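Local structure of protein involved in catabolism of external DNA (Legionella pneumophila subsp. pneumophila, 2OO3) at residues K219-E224 with L240-P245; E252-L257 with Y271-G276. The protein probably methylates the N6 atom of one adenine in 23S ribosomal RNA, with S-adenosyl-L-methionine as the methyl donor. All coordinates share one frame; numbering follows the deposited sequence.

In the fold
Interaction 1 pairs the two strands of a hairpin within the large mixed sheet, and interaction 2 lays the helix that follows the hairpin over the edge strand beyond it. Their centres lie about 9 Å apart. Strand 220-226 is common ground: its other neighbour is strand 270-275, and across that border Arg222 NH2 makes a salt bridge with Glu274 OE1 at 2.7 Å, while Ser220 O probably accepts a hydrogen bond from Gly276 N at 2.8 Å. The Leu240 side chain is about 7 Å from that of Asp166, the predicted proton acceptor. From the side chain of His20, a predicted S-adenosyl-L-methionine site, Leu240 is about 8 Å and Ile253 about 10 Å away.

Interaction 1 (K219-E224 with L240-P245); sequences KSVRIE and LWIINP. With SO4 (sulfate ion), chain C.
A water molecule held by three groups ties Lys219 to Asn244: it accepts from Lys219 NZ at 2.6 Å, donates to Asn244 OD1 at 2.9 Å, and makes a longer bond, 3.2 Å, to O1 of a sulfate. Lys219 NZ also donates directly to that sulfate oxygen, and the Asn244 amide nitrogen is held by Gly192 O and Ser190 O. The sulfate, probably from the crystallisation liquor, is also bound by Ser217, Ser218 and Lys278.

Along the strands, Val221 O receives the N-H of Ile242 (O to N 2.8 Å) almost head-on, with a C=O...N angle of 165°. The same oxygen has the CA-H of Trp241 beside it and sits over one face of the indole, towards its rim. Val221 N returns a bond to Ile242 O, and Ile223 and Leu240 form a second hydrogen-bonded pair in the same way. Beyond the last bridge, Asn244 N still reaches Lys219 O. Ser220 with Ile243 and Arg222 with Trp241 are the non-hydrogen-bonded pairs.

On the face bearing Trp241, the indole, with CG anti to the backbone N (chi1 -173°), lies across the neighbouring strand. Its NE1 lies 3.7 Å from Ser220 CB, and CE3 meets Arg222 CB at 3.8 Å. The guanidinium, its plane 22° from that of the ring, runs on to Glu224, with NH1 2.9 Å from OE2 in a salt bridge; Glu274 takes NH2, and Leu210 of helix 203-216 packs against this group. On the other face, Val221 CG1 touches Pro245 CB at 3.7 Å and Ile223 CD1 touches Leu240 CD1; Val221, Ile223 and Ile242 also pack against helix 249-263. This antiparallel hairpin, with its later strand inserted beside strand 193-200, is characteristic of the Rossmann-like class I methyltransferase fold.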
ATOM      1  N   LYS A 219     -17.156  -8.240  -2.754  1.00 10.30           N
ATOM      2  CA  LYS A 219     -16.877  -7.063  -3.597  1.00 11.67           C
ATOM      3  C   LYS A 219     -15.394  -6.778  -3.397  1.00 10.82           C
ATOM      4  O   LYS A 219     -15.011  -5.867  -2.628  1.00  9.91           O
ATOM      5  CB  LYS A 219     -17.692  -5.835  -3.182  1.00 11.28           C
ATOM      6  CG  LYS A 219     -19.207  -5.948  -3.395  1.00 16.01           C
ATOM      7  CD  LYS A 219     -19.861  -4.578  -3.144  1.00 16.80           C
ATOM      8  CE  LYS A 219     -21.080  -4.692  -2.268  1.00 25.97           C
ATOM      9  NZ  LYS A 219     -20.732  -4.830  -0.823  1.00 27.38           N
ATOM     10  N   SER A 220     -14.561  -7.575  -4.054  1.00  9.90           N
ATOM     11  CA  SER A 220     -13.134  -7.601  -3.717  1.00 10.29           C
ATOM     12  C   SER A 220     -12.304  -7.788  -4.982  1.00 10.05           C
ATOM     13  O   SER A 220     -12.805  -8.300  -6.002  1.00 10.21           O
ATOM     14  CB  SER A 220     -12.881  -8.780  -2.768  1.00 10.55           C
ATOM     15  OG  SER A 220     -13.105 -10.013  -3.454  1.00 12.56           O
ATOM     16  N   VAL A 221     -11.055  -7.348  -4.943  1.00  8.77           N
ATOM     17  CA  VAL A 221     -10.110  -7.707  -5.981  1.00  8.85           C
ATOM     18  C   VAL A 221      -8.801  -8.092  -5.305  1.00  9.15           C
ATOM     19  O   VAL A 221      -8.404  -7.500  -4.272  1.00  8.27           O
ATOM     20  CB  VAL A 221      -9.973  -6.617  -7.105  1.00  8.00           C
ATOM     21  CG1 VAL A 221      -9.397  -5.287  -6.560  1.00 10.19           C
ATOM     22  CG2 VAL A 221      -9.087  -7.116  -8.231  1.00 10.38           C
ATOM     23  N   ARG A 222      -8.164  -9.121  -5.847  1.00  8.80           N
ATOM     24  CA  ARG A 222      -6.867  -9.545  -5.370  1.00  8.67           C
ATOM     25  C   ARG A 222      -5.895  -9.322  -6.510  1.00  8.27           C
ATOM     26  O   ARG A 222      -6.200  -9.696  -7.645  1.00  8.45           O
ATOM     27  CB  ARG A 222      -6.929 -11.031  -5.000  1.00  9.69           C
ATOM     28  CG  ARG A 222      -5.586 -11.703  -5.159  1.00 12.54           C
ATOM     29  CD  ARG A 222      -5.475 -12.965  -4.378  1.00 19.04           C
ATOM     30  NE  ARG A 222      -6.105 -14.107  -5.000  1.00 20.73           N
ATOM     31  CZ  ARG A 222      -5.494 -15.288  -5.201  1.00 23.62           C
ATOM     32  NH1 ARG A 222      -4.216 -15.493  -4.864  1.00 22.80           N
ATOM     33  NH2 ARG A 222      -6.173 -16.282  -5.745  1.00 19.22           N
ATOM     34  N   ILE A 223      -4.768  -8.657  -6.241  1.00  7.56           N
ATOM     35  CA  ILE A 223      -3.729  -8.487  -7.239  1.00  8.65           C
ATOM     36  C   ILE A 223      -2.413  -9.064  -6.694  1.00  8.94           C
ATOM     37  O   ILE A 223      -2.143  -8.992  -5.486  1.00  8.20           O
ATOM     38  CB  ILE A 223      -3.597  -7.008  -7.658  1.00  9.89           C
ATOM     39  CG1 ILE A 223      -3.087  -6.161  -6.484  1.00 10.37           C
ATOM     40  CG2 ILE A 223      -4.971  -6.493  -8.166  1.00 10.41           C
ATOM     41  CD1 ILE A 223      -2.686  -4.700  -6.881  1.00 10.41           C
ATOM     42  N   GLU A 224      -1.624  -9.710  -7.556  1.00  8.42           N
ATOM     43  CA  GLU A 224      -0.357 -10.269  -7.096  1.00 10.04           C
ATOM     44  C   GLU A 224       0.683 -10.072  -8.175  1.00  9.84           C
ATOM     45  O   GLU A 224       0.346  -9.986  -9.342  1.00  9.49           O
ATOM     46  CB  GLU A 224      -0.466 -11.763  -6.746  1.00  9.10           C
ATOM     47  CG  GLU A 224      -1.400 -12.047  -5.593  1.00 11.45           C
ATOM     48  CD  GLU A 224      -1.351 -13.497  -5.105  1.00 12.87           C
ATOM     49  OE1 GLU A 224      -0.648 -14.329  -5.742  1.00 17.04           O
ATOM     50  OE2 GLU A 224      -2.032 -13.790  -4.104  1.00 10.44           O
ATOM     51  N   LEU A 240      -1.943  -7.509  -3.087  1.00  5.57           N
ATOM     52  CA  LEU A 240      -2.877  -6.686  -2.281  1.00  6.14           C
ATOM     53  C   LEU A 240      -4.312  -7.173  -2.460  1.00  5.91           C
ATOM     54  O   LEU A 240      -4.700  -7.625  -3.536  1.00  6.01           O
ATOM     55  CB  LEU A 240      -2.745  -5.171  -2.571  1.00  5.71           C
ATOM     56  CG  LEU A 240      -1.342  -4.578  -2.315  1.00  5.93           C
ATOM     57  CD1 LEU A 240      -0.556  -4.402  -3.627  1.00  5.81           C
ATOM     58  CD2 LEU A 240      -1.441  -3.242  -1.613  1.00  7.93           C
ATOM     59  N   TRP A 241      -5.062  -7.124  -1.367  1.00  5.10           N
ATOM     60  CA  TRP A 241      -6.456  -7.501  -1.343  1.00  4.94           C
ATOM     61  C   TRP A 241      -7.246  -6.226  -1.068  1.00  5.25           C
ATOM     62  O   TRP A 241      -6.987  -5.541  -0.075  1.00  4.16           O
ATOM     63  CB  TRP A 241      -6.701  -8.549  -0.246  1.00  5.35           C
ATOM     64  CG  TRP A 241      -8.119  -9.072  -0.311  1.00  5.45           C
ATOM     65  CD1 TRP A 241      -9.254  -8.420   0.067  1.00  8.21           C
ATOM     66  CD2 TRP A 241      -8.529 -10.335  -0.817  1.00  6.95           C
ATOM     67  NE1 TRP A 241     -10.362  -9.208  -0.160  1.00  6.76           N
ATOM     68  CE2 TRP A 241      -9.940 -10.390  -0.713  1.00  7.95           C
ATOM     69  CE3 TRP A 241      -7.840 -11.438  -1.357  1.00  9.01           C
ATOM     70  CZ2 TRP A 241     -10.687 -11.510  -1.130  1.00  8.52           C
ATOM     71  CZ3 TRP A 241      -8.597 -12.573  -1.771  1.00  8.76           C
ATOM     72  CH2 TRP A 241      -9.999 -12.577  -1.668  1.00  7.71           C
ATOM     73  N   ILE A 242      -8.173  -5.887  -1.964  1.00  5.30           N
ATOM     74  CA  ILE A 242      -8.918  -4.636  -1.842  1.00  6.06           C
ATOM     75  C   ILE A 242     -10.394  -4.953  -1.757  1.00  5.80           C
ATOM     76  O   ILE A 242     -10.915  -5.698  -2.586  1.00  4.86           O
ATOM     77  CB  ILE A 242      -8.619  -3.635  -3.027  1.00  6.25           C
ATOM     78  CG1 ILE A 242      -7.122  -3.277  -3.048  1.00  7.78           C
ATOM     79  CG2 ILE A 242      -9.450  -2.356  -2.861  1.00  6.20           C
ATOM     80  CD1 ILE A 242      -6.599  -2.732  -4.329  1.00 12.81           C
ATOM     81  N   ILE A 243     -11.026  -4.451  -0.706  1.00  7.21           N
ATOM     82  CA  ILE A 243     -12.477  -4.514  -0.548  1.00  7.81           C
ATOM     83  C   ILE A 243     -13.071  -3.173  -0.958  1.00  8.45           C
ATOM     84  O   ILE A 243     -12.578  -2.112  -0.560  1.00  8.54           O
ATOM     85  CB  ILE A 243     -12.864  -4.809   0.898  1.00  8.03           C
ATOM     86  CG1 ILE A 243     -12.249  -6.162   1.329  1.00  9.88           C
ATOM     87  CG2 ILE A 243     -14.418  -4.825   1.079  1.00  7.80           C
ATOM     88  CD1 ILE A 243     -12.337  -6.459   2.869  1.00 10.30           C
ATOM     89  N   ASN A 244     -14.121  -3.244  -1.766  1.00  8.08           N
ATOM     90  CA  ASN A 244     -14.760  -2.083  -2.374  1.00  8.98           C
ATOM     91  C   ASN A 244     -13.826  -1.335  -3.318  1.00  9.14           C
ATOM     92  O   ASN A 244     -13.670  -0.115  -3.220  1.00  9.30           O
ATOM     93  CB  ASN A 244     -15.353  -1.199  -1.271  1.00  7.05           C
ATOM     94  CG  ASN A 244     -16.490  -1.919  -0.532  1.00  8.53           C
ATOM     95  OD1 ASN A 244     -17.275  -2.661  -1.147  1.00  7.19           O
ATOM     96  ND2 ASN A 244     -16.573  -1.720   0.775  1.00  5.99           N
ATOM     97  N   PRO A 245     -13.181  -2.069  -4.248  1.00  9.73           N
ATOM     98  CA  PRO A 245     -12.275  -1.328  -5.100  1.00  9.76           C
ATOM     99  C   PRO A 245     -13.033  -0.373  -6.039  1.00 11.78           C
ATOM    100  O   PRO A 245     -14.214  -0.625  -6.377  1.00 11.97           O
ATOM    101  CB  PRO A 245     -11.566  -2.423  -5.901  1.00  9.40           C
ATOM    102  CG  PRO A 245     -12.581  -3.555  -5.962  1.00 10.51           C
ATOM    103  CD  PRO A 245     -13.224  -3.512  -4.583  1.00  9.64           C
TER
HETATM  104  S   SO4 C 302     -20.826  -8.625   0.210  1.00 48.92           S
HETATM  105  O1  SO4 C 302     -19.932  -7.596  -0.308  1.00 48.25           O
HETATM  106  O2  SO4 C 302     -20.903  -8.484   1.664  1.00 51.05           O
HETATM  107  O3  SO4 C 302     -22.149  -8.424  -0.379  1.00 49.03           O
HETATM  108  O4  SO4 C 302     -20.334  -9.964  -0.092  1.00 47.97           O
HETATM  109  O   HOH W   1     -18.353  -4.897   0.336  1.00 20.56           O

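Interaction 2 (E252-L257 with Y271-G276)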
ATOM      1  N   GLU A 252      -7.061  -0.455 -14.720  1.00 12.74           N
ATOM      2  CA  GLU A 252      -5.843   0.331 -14.518  1.00 12.39           C
ATOM      3  C   GLU A 252      -4.735  -0.528 -13.944  1.00 12.50           C
ATOM      4  O   GLU A 252      -3.615  -0.476 -14.412  1.00 11.97           O
ATOM      5  CB  GLU A 252      -6.043   1.498 -13.538  1.00 12.39           C
ATOM      6  CG  GLU A 252      -6.985   2.577 -14.045  1.00 16.71           C
ATOM      7  CD  GLU A 252      -6.893   3.853 -13.243  1.00 21.04           C
ATOM      8  OE1 GLU A 252      -6.451   3.807 -12.069  1.00 23.03           O
ATOM      9  OE2 GLU A 252      -7.285   4.902 -13.788  1.00 23.55           O
ATOM     10  N   ILE A 253      -5.042  -1.300 -12.899  1.00 11.99           N
ATOM     11  CA  ILE A 253      -3.995  -2.018 -12.184  1.00 12.99           C
ATOM     12  C   ILE A 253      -3.353  -3.129 -13.048  1.00 12.90           C
ATOM     13  O   ILE A 253      -2.186  -3.443 -12.883  1.00 12.84           O
ATOM     14  CB  ILE A 253      -4.503  -2.558 -10.852  1.00 12.36           C
ATOM     15  CG1 ILE A 253      -3.340  -2.661  -9.863  1.00 12.61           C
ATOM     16  CG2 ILE A 253      -5.312  -3.854 -11.060  1.00 13.71           C
ATOM     17  CD1 ILE A 253      -2.735  -1.283  -9.511  1.00 12.51           C
ATOM     18  N   LYS A 254      -4.116  -3.661 -14.001  1.00 12.31           N
ATOM     19  CA  LYS A 254      -3.598  -4.590 -15.002  1.00 13.08           C
ATOM     20  C   LYS A 254      -2.498  -3.957 -15.864  1.00 12.03           C
ATOM     21  O   LYS A 254      -1.473  -4.588 -16.115  1.00 10.59           O
ATOM     22  CB  LYS A 254      -4.746  -5.097 -15.886  1.00 13.34           C
ATOM     23  CG  LYS A 254      -4.367  -6.252 -16.858  1.00 15.06           C
ATOM     24  CD  LYS A 254      -5.615  -6.725 -17.629  1.00 16.13           C
ATOM     25  CE  LYS A 254      -5.303  -7.796 -18.692  1.00 20.40           C
ATOM     26  NZ  LYS A 254      -4.342  -7.204 -19.663  1.00 26.40           N
ATOM     27  N   LEU A 255      -2.723  -2.725 -16.325  1.00 10.96           N
ATOM     28  CA  LEU A 255      -1.696  -1.992 -17.072  1.00 11.24           C
ATOM     29  C   LEU A 255      -0.463  -1.798 -16.190  1.00 10.12           C
ATOM     30  O   LEU A 255       0.669  -1.979 -16.644  1.00  9.53           O
ATOM     31  CB  LEU A 255      -2.182  -0.622 -17.588  1.00 10.60           C
ATOM     32  CG  LEU A 255      -1.114   0.185 -18.399  1.00 13.50           C
ATOM     33  CD1 LEU A 255      -0.398  -0.619 -19.492  1.00 17.73           C
ATOM     34  CD2 LEU A 255      -1.661   1.497 -19.004  1.00 15.38           C
ATOM     35  N   VAL A 256      -0.678  -1.437 -14.929  1.00  8.26           N
ATOM     36  CA  VAL A 256       0.458  -1.202 -14.045  1.00  7.48           C
ATOM     37  C   VAL A 256       1.269  -2.507 -13.910  1.00  7.20           C
ATOM     38  O   VAL A 256       2.488  -2.517 -14.103  1.00  6.77           O
ATOM     39  CB  VAL A 256       0.001  -0.717 -12.648  1.00  8.05           C
ATOM     40  CG1 VAL A 256       1.189  -0.785 -11.605  1.00  8.09           C
ATOM     41  CG2 VAL A 256      -0.581   0.725 -12.728  1.00  8.06           C
ATOM     42  N   LEU A 257       0.584  -3.595 -13.557  1.00  7.82           N
ATOM     43  CA  LEU A 257       1.249  -4.887 -13.329  1.00  9.39           C
ATOM     44  C   LEU A 257       1.960  -5.396 -14.578  1.00 10.46           C
ATOM     45  O   LEU A 257       3.081  -5.895 -14.476  1.00 10.22           O
ATOM     46  CB  LEU A 257       0.259  -5.945 -12.820  1.00  9.15           C
ATOM     47  CG  LEU A 257      -0.343  -5.688 -11.429  1.00  9.69           C
ATOM     48  CD1 LEU A 257      -1.583  -6.577 -11.182  1.00 10.02           C
ATOM     49  CD2 LEU A 257       0.710  -5.935 -10.338  1.00 10.66           C
ATOM     50  N   TYR A 271       1.983 -11.831 -13.085  1.00  8.80           N
ATOM     51  CA  TYR A 271       1.032 -11.151 -12.212  1.00  9.43           C
ATOM     52  C   TYR A 271      -0.296 -11.878 -12.382  1.00 10.50           C
ATOM     53  O   TYR A 271      -0.507 -12.637 -13.358  1.00  9.04           O
ATOM     54  CB  TYR A 271       0.895  -9.645 -12.591  1.00  9.97           C
ATOM     55  CG  TYR A 271       0.097  -9.401 -13.862  1.00 10.52           C
ATOM     56  CD1 TYR A 271      -1.293  -9.271 -13.819  1.00 11.99           C
ATOM     57  CD2 TYR A 271       0.733  -9.306 -15.113  1.00 10.74           C
ATOM     58  CE1 TYR A 271      -2.045  -9.067 -14.984  1.00 13.08           C
ATOM     59  CE2 TYR A 271      -0.015  -9.098 -16.300  1.00 13.70           C
ATOM     60  CZ  TYR A 271      -1.393  -8.980 -16.217  1.00 16.01           C
ATOM     61  OH  TYR A 271      -2.147  -8.784 -17.362  1.00 14.42           O
ATOM     62  N   MET A 272      -1.201 -11.635 -11.446  1.00 10.16           N
ATOM     63  CA  MET A 272      -2.573 -12.058 -11.592  1.00 10.43           C
ATOM     64  C   MET A 272      -3.499 -11.044 -10.927  1.00 10.11           C
ATOM     65  O   MET A 272      -3.088 -10.258 -10.059  1.00  8.85           O
ATOM     66  CB  MET A 272      -2.766 -13.439 -10.961  1.00 11.70           C
ATOM     67  CG  MET A 272      -2.600 -13.463  -9.433  1.00 14.28           C
ATOM     68  SD  MET A 272      -4.130 -13.153  -8.484  1.00 15.61           S
ATOM     69  CE  MET A 272      -4.679 -14.837  -8.283  1.00 17.96           C
ATOM     70  N   ILE A 273      -4.751 -11.072 -11.345  1.00  9.52           N
ATOM     71  CA  ILE A 273      -5.796 -10.208 -10.847  1.00 11.17           C
ATOM     72  C   ILE A 273      -7.004 -11.136 -10.779  1.00 11.90           C
ATOM     73  O   ILE A 273      -7.299 -11.852 -11.762  1.00 11.00           O
ATOM     74  CB  ILE A 273      -6.141  -9.070 -11.824  1.00 12.09           C
ATOM     75  CG1 ILE A 273      -4.940  -8.176 -12.088  1.00 13.47           C
ATOM     76  CG2 ILE A 273      -7.273  -8.178 -11.268  1.00 12.88           C
ATOM     77  CD1 ILE A 273      -5.207  -7.247 -13.229  1.00 13.51           C
ATOM     78  N   GLU A 274      -7.663 -11.163  -9.629  1.00 11.58           N
ATOM     79  CA  GLU A 274      -8.838 -11.992  -9.447  1.00 13.67           C
ATOM     80  C   GLU A 274      -9.875 -11.198  -8.681  1.00 14.29           C
ATOM     81  O   GLU A 274      -9.605 -10.691  -7.596  1.00 12.63           O
ATOM     82  CB  GLU A 274      -8.441 -13.228  -8.660  1.00 13.55           C
ATOM     83  CG  GLU A 274      -9.546 -14.023  -8.035  1.00 20.04           C
ATOM     84  CD  GLU A 274      -9.002 -15.341  -7.507  1.00 26.01           C
ATOM     85  OE1 GLU A 274      -8.693 -15.424  -6.295  1.00 27.84           O
ATOM     86  OE2 GLU A 274      -8.808 -16.257  -8.338  1.00 31.30           O
ATOM     87  N   SER A 275     -11.072 -11.093  -9.235  1.00 14.64           N
ATOM     88  CA  SER A 275     -12.087 -10.355  -8.539  1.00 15.65           C
ATOM     89  C   SER A 275     -13.116 -11.288  -7.921  1.00 15.76           C
ATOM     90  O   SER A 275     -13.349 -12.423  -8.398  1.00 15.01           O
ATOM     91  CB  SER A 275     -12.734  -9.386  -9.496  1.00 16.99           C
ATOM     92  OG  SER A 275     -13.319 -10.124 -10.551  1.00 22.20           O
ATOM     93  N   GLY A 276     -13.739 -10.807  -6.850  1.00 15.50           N
ATOM     94  CA  GLY A 276     -14.751 -11.581  -6.148  1.00 15.83           C
ATOM     95  C   GLY A 276     -15.999 -11.800  -6.969  1.00 16.55           C
ATOM     96  O   GLY A 276     -16.153 -11.251  -8.071  1.00 15.91           O
TER
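Ile253 meets the strand through its CG2 methyl, which lies 4.0 Å from Ile273 CD1. The longer branch leads away from the strand, and the residue also packs against Ile223 of the adjoining strand and Thr22 of helix 14-30.

One residue on, Lys254 brings its aliphatic chain over the same methyl: CB is only 3.4 Å from Ile273 CD1, tighter than usual for two carbons, and the two side chains cross at about a right angle. From there the lysine extends almost straight as far as CE, passing the end of Tyr271, where CG lies 3.4 Å from the phenolic OH. A final bend at chi4 (-60°) leaves NZ near that oxygen without a hydrogen bond to it; the ammonium is paired with Glu258, one turn further along the helix.

The segment belongs to helix 249-263; the axis of residues 252-257 runs at 168° to that of 271-275, nearly antiparallel, 9.2 Å away at closest approach. The helix is the connection of a beta-alpha-beta crossover from strand 237-243 to the parallel strand 270-275, with strand 220-226 lying between them in the sheet.

Leu257, the next residue to face the strand, has its CB over the face of the Tyr271 ring in a CH-pi contact, 4.0 Å from the centroid and 28° off the normal; the closest ring atom is CG. Its CD1 branch reaches past the ring to Ile273 CG1 at 3.8 Å. Behind Leu257, Ile18 of helix 14-30 adds to the packing, while the tyrosine also touches Glu258 and Thr261 further along the helix.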